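Local coordinates for prolyl oligopeptidase (Novosphingobium capsulatum, PDB 1YR2), which probably hydrolyses oligopeptides on the carboxyl side of proline, and of alanine to some extent, as a serine peptidase of family S9A, at residues A97-M102 and K701-T706; A104-E109 and F506-M511. One frame throughout, in Å; residues are numbered along the deposited sequence.

Contact 1: residues A97-M102 and K701-T706; sequences ALEKRM and KQIEET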
loop_
_atom_site.group_PDB
_atom_site.type_symbol
_atom_site.label_atom_id
_atom_site.label_comp_id
_atom_site.label_asym_id
_atom_site.label_seq_id
_atom_site.Cartn_x
_atom_site.Cartn_y
_atom_site.Cartn_z
ATOM N N ALA A 97 26.239 3.625 -10.193
ATOM C CA ALA A 97 25.480 4.854 -10.201
ATOM C C ALA A 97 24.071 4.587 -9.692
ATOM O O ALA A 97 23.479 5.415 -8.989
ATOM C CB ALA A 97 25.410 5.409 -11.603
ATOM N N LEU A 98 23.542 3.418 -10.013
ATOM C CA LEU A 98 22.187 3.068 -9.548
ATOM C C LEU A 98 22.157 2.790 -8.061
ATOM O O LEU A 98 21.225 3.225 -7.383
ATOM C CB LEU A 98 21.624 1.882 -10.303
ATOM C CG LEU A 98 21.332 2.171 -11.780
ATOM C CD1 LEU A 98 21.376 0.848 -12.603
ATOM C CD2 LEU A 98 20.020 2.892 -12.038
ATOM N N GLU A 99 23.142 2.038 -7.562
ATOM C CA GLU A 99 23.249 1.738 -6.125
ATOM C C GLU A 99 23.381 3.031 -5.311
ATOM O O GLU A 99 22.811 3.139 -4.251
ATOM C CB GLU A 99 24.424 0.842 -5.784
ATOM C CG GLU A 99 24.472 0.457 -4.308
ATOM C CD GLU A 99 25.654 -0.444 -3.925
ATOM O OE1 GLU A 99 26.827 0.022 -3.934
ATOM O OE2 GLU A 99 25.412 -1.635 -3.585
ATOM N N LYS A 100 24.167 3.968 -5.828
ATOM C CA LYS A 100 24.394 5.242 -5.158
ATOM C C LYS A 100 23.085 6.065 -5.129
ATOM O O LYS A 100 22.786 6.682 -4.108
ATOM C CB LYS A 100 25.477 6.020 -5.877
ATOM C CG LYS A 100 25.841 7.368 -5.278
ATOM C CD LYS A 100 26.932 8.044 -6.127
ATOM C CE LYS A 100 26.895 9.575 -5.989
ATOM N NZ LYS A 100 27.603 10.036 -4.774
ATOM N N ARG A 101 22.369 6.118 -6.245
ATOM C CA ARG A 101 21.112 6.848 -6.274
ATOM C C ARG A 101 20.128 6.249 -5.264
ATOM O O ARG A 101 19.508 6.996 -4.487
ATOM C CB ARG A 101 20.484 6.864 -7.663
ATOM C CG ARG A 101 19.326 7.843 -7.791
ATOM C CD ARG A 101 19.799 9.268 -7.743
ATOM N NE ARG A 101 18.758 10.224 -7.438
ATOM C CZ ARG A 101 18.458 10.664 -6.207
ATOM N NH1 ARG A 101 18.992 10.120 -5.098
ATOM N NH2 ARG A 101 17.519 11.570 -6.077
ATOM N N MET A 102 19.978 4.927 -5.267
ATOM C CA MET A 102 18.982 4.285 -4.423
ATOM C C MET A 102 19.298 4.478 -2.941
ATOM O O MET A 102 18.415 4.830 -2.190
ATOM C CB MET A 102 18.826 2.810 -4.681
ATOM C CG MET A 102 17.636 2.262 -3.882
ATOM S SD MET A 102 17.102 0.773 -4.508
ATOM C CE MET A 102 15.672 0.376 -3.248
ATOM N N LYS A 701 20.021 -5.462 1.910
ATOM C CA LYS A 701 19.841 -6.519 0.916
ATOM C C LYS A 701 18.959 -6.026 -0.232
ATOM O O LYS A 701 19.270 -6.270 -1.412
ATOM C CB LYS A 701 19.278 -7.796 1.570
ATOM C CG LYS A 701 20.232 -8.428 2.610
ATOM C CD LYS A 701 21.423 -9.165 1.973
ATOM C CE LYS A 701 22.491 -9.582 3.001
ATOM N NZ LYS A 701 23.658 -10.333 2.345
ATOM N N GLN A 702 17.883 -5.299 0.086
ATOM C CA GLN A 702 16.950 -4.848 -0.961
ATOM C C GLN A 702 17.644 -3.849 -1.909
ATOM O O GLN A 702 17.454 -3.918 -3.097
ATOM C CB GLN A 702 15.649 -4.272 -0.355
ATOM C CG GLN A 702 14.561 -3.836 -1.368
ATOM C CD GLN A 702 13.531 -2.856 -0.729
ATOM O OE1 GLN A 702 13.104 -3.060 0.430
ATOM N NE2 GLN A 702 13.172 -1.786 -1.456
ATOM N N ILE A 703 18.464 -2.945 -1.377
ATOM C CA ILE A 703 19.210 -1.984 -2.205
ATOM C C ILE A 703 20.155 -2.710 -3.194
ATOM O O ILE A 703 20.257 -2.318 -4.361
ATOM C CB ILE A 703 20.047 -1.038 -1.329
ATOM C CG1 ILE A 703 19.151 -0.083 -0.536
ATOM C CG2 ILE A 703 20.963 -0.211 -2.182
ATOM C CD1 ILE A 703 19.876 0.673 0.552
ATOM N N GLU A 704 20.856 -3.728 -2.703
ATOM C CA GLU A 704 21.796 -4.477 -3.529
ATOM C C GLU A 704 21.032 -5.198 -4.629
ATOM O O GLU A 704 21.482 -5.226 -5.768
ATOM C CB GLU A 704 22.591 -5.485 -2.679
ATOM C CG GLU A 704 23.567 -4.831 -1.666
ATOM C CD GLU A 704 24.190 -5.806 -0.653
ATOM O OE1 GLU A 704 23.628 -6.911 -0.387
ATOM O OE2 GLU A 704 25.274 -5.451 -0.098
ATOM N N GLU A 705 19.889 -5.802 -4.286
ATOM C CA GLU A 705 19.095 -6.545 -5.277
ATOM C C GLU A 705 18.573 -5.598 -6.372
ATOM O O GLU A 705 18.688 -5.884 -7.550
ATOM C CB GLU A 705 17.892 -7.248 -4.642
ATOM C CG GLU A 705 17.147 -8.120 -5.657
ATOM C CD GLU A 705 16.008 -8.942 -5.037
ATOM O OE1 GLU A 705 16.183 -9.496 -3.923
ATOM O OE2 GLU A 705 14.942 -9.069 -5.668
ATOM N N THR A 706 18.044 -4.457 -5.945
ATOM C CA THR A 706 17.496 -3.463 -6.838
ATOM C C THR A 706 18.590 -2.931 -7.775
ATOM O O THR A 706 18.384 -2.788 -8.960
ATOM C CB THR A 706 16.925 -2.314 -6.034
ATOM O OG1 THR A 706 15.800 -2.783 -5.262
ATOM C CG2 THR A 706 16.371 -1.246 -6.992
#
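Glu-99 lays the aliphatic part of its side chain across Ile-703, its CG standing 4.2 Å from Ile-703 CG2. Beyond CG the chain is extended and keeps company with that of Glu-704, the two running in the same sense. Their OE2 atoms stay 5.2 Å apart; Arg-95, salt-bridged to Glu-99 OE2, probably eases the like charges. One turn on, Met-102 carries most of the contact. With CG anti to the backbone N (chi1 -173°) and the rest extended, it reaches straight across, passing Ile-703 and lying crosswise to Thr-706. Its SD packs closely on Thr-706 CG2, while CE ends 3.8 Å from Gln-702 NE2. The Thr-706 hydroxyl donates to Gln-702 O (OG1 to O, 3.0 Å) from above the carbonyl plane, opposite the face used by Thr-706 N, which fixes the methyl toward the sulfur. Replacing Thr-706 by alanine removes methyl and hydroxyl, which would probably open a gap beside the Met-102 sulfur and leave Gln-702 O one donor fewer. The early helix 95-105 thus packs on the late helix 699-717 of the alpha/beta-hydrolase domain, their segments 143° apart in direction; with no hydrogen bond between these segments, the fit rests on shape and on the Met-102 thioether.

Contact 2: residues A104-E109 and F506-M511; sequences ALIDYE and FSAGFM
Ser-507 O accepts from Met-511 N at 3.0 Å, opening the helix on which Leu-105 packs: the CD1 branch of Leu-105 rests 3.7 Å from Ala-508 O and 4.0 Å from Met-511 CG. The serine is also the N-cap, its OG accepting from Phe-510 N at 3.1 Å in a nearly straight bond (169°). Ala-508 O, which the leucine methyl approaches, is hydrogen-bonded to the hydroxyl of Thr-512 one turn along, so a polar backbone atom in an apolar interface is satisfied from within its own helix. Leu-105 lies crosswise to Met-511, and the methionine then bends, so that its sulfur leads away. Ile-106 comes in beside them. Although its CB points away, CG1 beside the backbone N (chi1 -61°) and a second turn (chi2 -48°) bring CD1 back to within 3.7 Å of Ala-508 CB, while Ile-699 and Ile-703 of helix 699-717 touch the same side chain.

Further along the extended chain, the side chains of Tyr-108 and Phe-506 run in opposite senses, each passing the other, with Tyr-108 OH 3.8 Å from Phe-506 CD2. Both side chains touch Pro-431 of the propeller. Phe-510 turns to the other side, stacking on Phe-520 of the central sheet.

Here the chain leaves the helical layer of the hydrolase domain for the first propeller strand, 110-117. Within helix 508-514 the cap serves Phe-510 N and Thr-512 serves Ala-508 O, while Gly-509 O is taken up by Gln-710. The segments themselves meet mainly through aliphatic and aromatic carbon, with no hydrogen bond between them. Such a joint lacks directional bonds across it, which is consistent with some adjustment where the two domains are connected.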
loop_
_atom_site.group_PDB
_atom_site.type_symbol
_atom_site.label_atom_id
_atom_site.label_comp_id
_atom_site.label_asym_id
_atom_site.label_seq_id
_atom_site.Cartn_x
_atom_site.Cartn_y
_atom_site.Cartn_z
ATOM N N ALA A 104 20.713 6.921 -1.619
ATOM C CA ALA A 104 20.477 8.302 -1.233
ATOM C C ALA A 104 18.966 8.620 -1.094
ATOM O O ALA A 104 18.619 9.580 -0.412
ATOM C CB ALA A 104 21.115 9.234 -2.203
ATOM N N LEU A 105 18.122 7.768 -1.683
ATOM C CA LEU A 105 16.651 7.934 -1.698
ATOM C C LEU A 105 15.911 7.320 -0.506
ATOM O O LEU A 105 14.718 7.626 -0.303
ATOM C CB LEU A 105 16.072 7.305 -2.963
ATOM C CG LEU A 105 16.338 8.010 -4.285
ATOM C CD1 LEU A 105 15.873 7.182 -5.440
ATOM C CD2 LEU A 105 15.623 9.304 -4.312
ATOM N N ILE A 106 16.570 6.457 0.274
ATOM C CA ILE A 106 15.878 5.662 1.344
ATOM C C ILE A 106 15.439 6.408 2.602
ATOM O O ILE A 106 14.329 6.215 3.083
ATOM C CB ILE A 106 16.786 4.466 1.832
ATOM C CG1 ILE A 106 17.088 3.510 0.697
ATOM C CG2 ILE A 106 16.085 3.682 3.001
ATOM C CD1 ILE A 106 15.831 3.130 -0.096
ATOM N N ASP A 107 16.327 7.209 3.166
ATOM C CA ASP A 107 16.137 7.791 4.479
ATOM C C ASP A 107 15.838 9.265 4.272
ATOM O O ASP A 107 16.641 10.023 3.667
ATOM C CB ASP A 107 17.367 7.583 5.396
ATOM C CG ASP A 107 17.696 6.090 5.600
ATOM O OD1 ASP A 107 16.794 5.314 6.005
ATOM O OD2 ASP A 107 18.823 5.577 5.333
ATOM N N TYR A 108 14.656 9.667 4.723
ATOM C CA TYR A 108 14.296 11.066 4.697
ATOM C C TYR A 108 13.288 11.322 5.822
ATOM O O TYR A 108 12.622 10.397 6.287
ATOM C CB TYR A 108 13.692 11.430 3.331
ATOM C CG TYR A 108 12.671 10.441 2.835
ATOM C CD1 TYR A 108 11.321 10.564 3.183
ATOM C CD2 TYR A 108 13.044 9.345 2.060
ATOM C CE1 TYR A 108 10.377 9.623 2.773
ATOM C CE2 TYR A 108 12.076 8.413 1.613
ATOM C CZ TYR A 108 10.772 8.548 1.981
ATOM O OH TYR A 108 9.822 7.626 1.557
ATOM N N GLU A 109 13.166 12.572 6.241
ATOM C CA GLU A 109 12.218 12.934 7.288
ATOM C C GLU A 109 10.764 12.750 6.861
ATOM O O GLU A 109 10.409 12.843 5.664
ATOM C CB GLU A 109 12.469 14.387 7.728
ATOM C CG GLU A 109 12.027 15.420 6.715
ATOM C CD GLU A 109 12.387 16.838 7.167
ATOM O OE1 GLU A 109 12.234 17.127 8.393
ATOM O OE2 GLU A 109 12.803 17.643 6.289
ATOM N N PHE A 506 4.765 5.562 -3.510
ATOM C CA PHE A 506 6.163 5.923 -3.697
ATOM C C PHE A 506 7.041 4.719 -3.467
ATOM O O PHE A 506 7.057 4.163 -2.370
ATOM C CB PHE A 506 6.606 7.114 -2.790
ATOM C CG PHE A 506 8.050 7.447 -2.982
ATOM C CD1 PHE A 506 8.442 8.111 -4.089
ATOM C CD2 PHE A 506 9.011 6.984 -2.098
ATOM C CE1 PHE A 506 9.808 8.372 -4.361
ATOM C CE2 PHE A 506 10.371 7.237 -2.329
ATOM C CZ PHE A 506 10.762 7.933 -3.472
ATOM N N SER A 507 7.787 4.326 -4.499
ATOM C CA SER A 507 8.758 3.262 -4.457
ATOM C C SER A 507 10.135 3.870 -4.690
ATOM O O SER A 507 10.369 4.449 -5.755
ATOM C CB SER A 507 8.489 2.278 -5.623
ATOM O OG SER A 507 9.563 1.386 -5.796
ATOM N N ALA A 508 11.023 3.699 -3.736
ATOM C CA ALA A 508 12.397 4.151 -3.886
ATOM C C ALA A 508 13.101 3.437 -5.061
ATOM O O ALA A 508 13.892 4.040 -5.783
ATOM C CB ALA A 508 13.160 3.953 -2.593
ATOM N N GLY A 509 12.838 2.146 -5.247
ATOM C CA GLY A 509 13.356 1.434 -6.400
ATOM C C GLY A 509 12.904 1.998 -7.734
ATOM O O GLY A 509 13.731 2.301 -8.587
ATOM N N PHE A 510 11.627 2.260 -7.882
ATOM C CA PHE A 510 11.135 2.819 -9.160
ATOM C C PHE A 510 11.676 4.225 -9.365
ATOM O O PHE A 510 12.041 4.592 -10.493
ATOM C CB PHE A 510 9.637 2.785 -9.297
ATOM C CG PHE A 510 9.068 1.370 -9.355
ATOM C CD1 PHE A 510 9.819 0.309 -9.896
ATOM C CD2 PHE A 510 7.830 1.110 -8.852
ATOM C CE1 PHE A 510 9.313 -1.015 -9.883
ATOM C CE2 PHE A 510 7.301 -0.199 -8.878
ATOM C CZ PHE A 510 8.044 -1.247 -9.371
ATOM N N MET A 511 11.801 4.973 -8.289
ATOM C CA MET A 511 12.324 6.345 -8.373
ATOM C C MET A 511 13.775 6.389 -8.835
ATOM O O MET A 511 14.203 7.343 -9.502
ATOM C CB MET A 511 12.184 7.031 -7.035
ATOM C CG MET A 511 12.455 8.530 -7.044
ATOM S SD MET A 511 11.166 9.410 -8.011
ATOM C CE MET A 511 12.196 10.533 -8.666
#

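In the fold
Helix 95-105 serves both contacts, whose centres lie 11 Å apart: its middle packs on helix 699-717 in contact 1, and its last turn and the chain beyond meet the start of helix 508-514 in contact 2. The two touch directly, Met-102 CE lying 3.9 Å from Gly-509 N and Ile-703 CD1 4.0 Å from Ile-106 CG1, so three helices share one apolar patch. Along the sequence contact 2 nests inside the loop closed by contact 1, a loop that includes the whole propeller. Both hold an early helix against the alpha/beta-hydrolase domain; neither includes the probable nucleophile elbow at Ser-575.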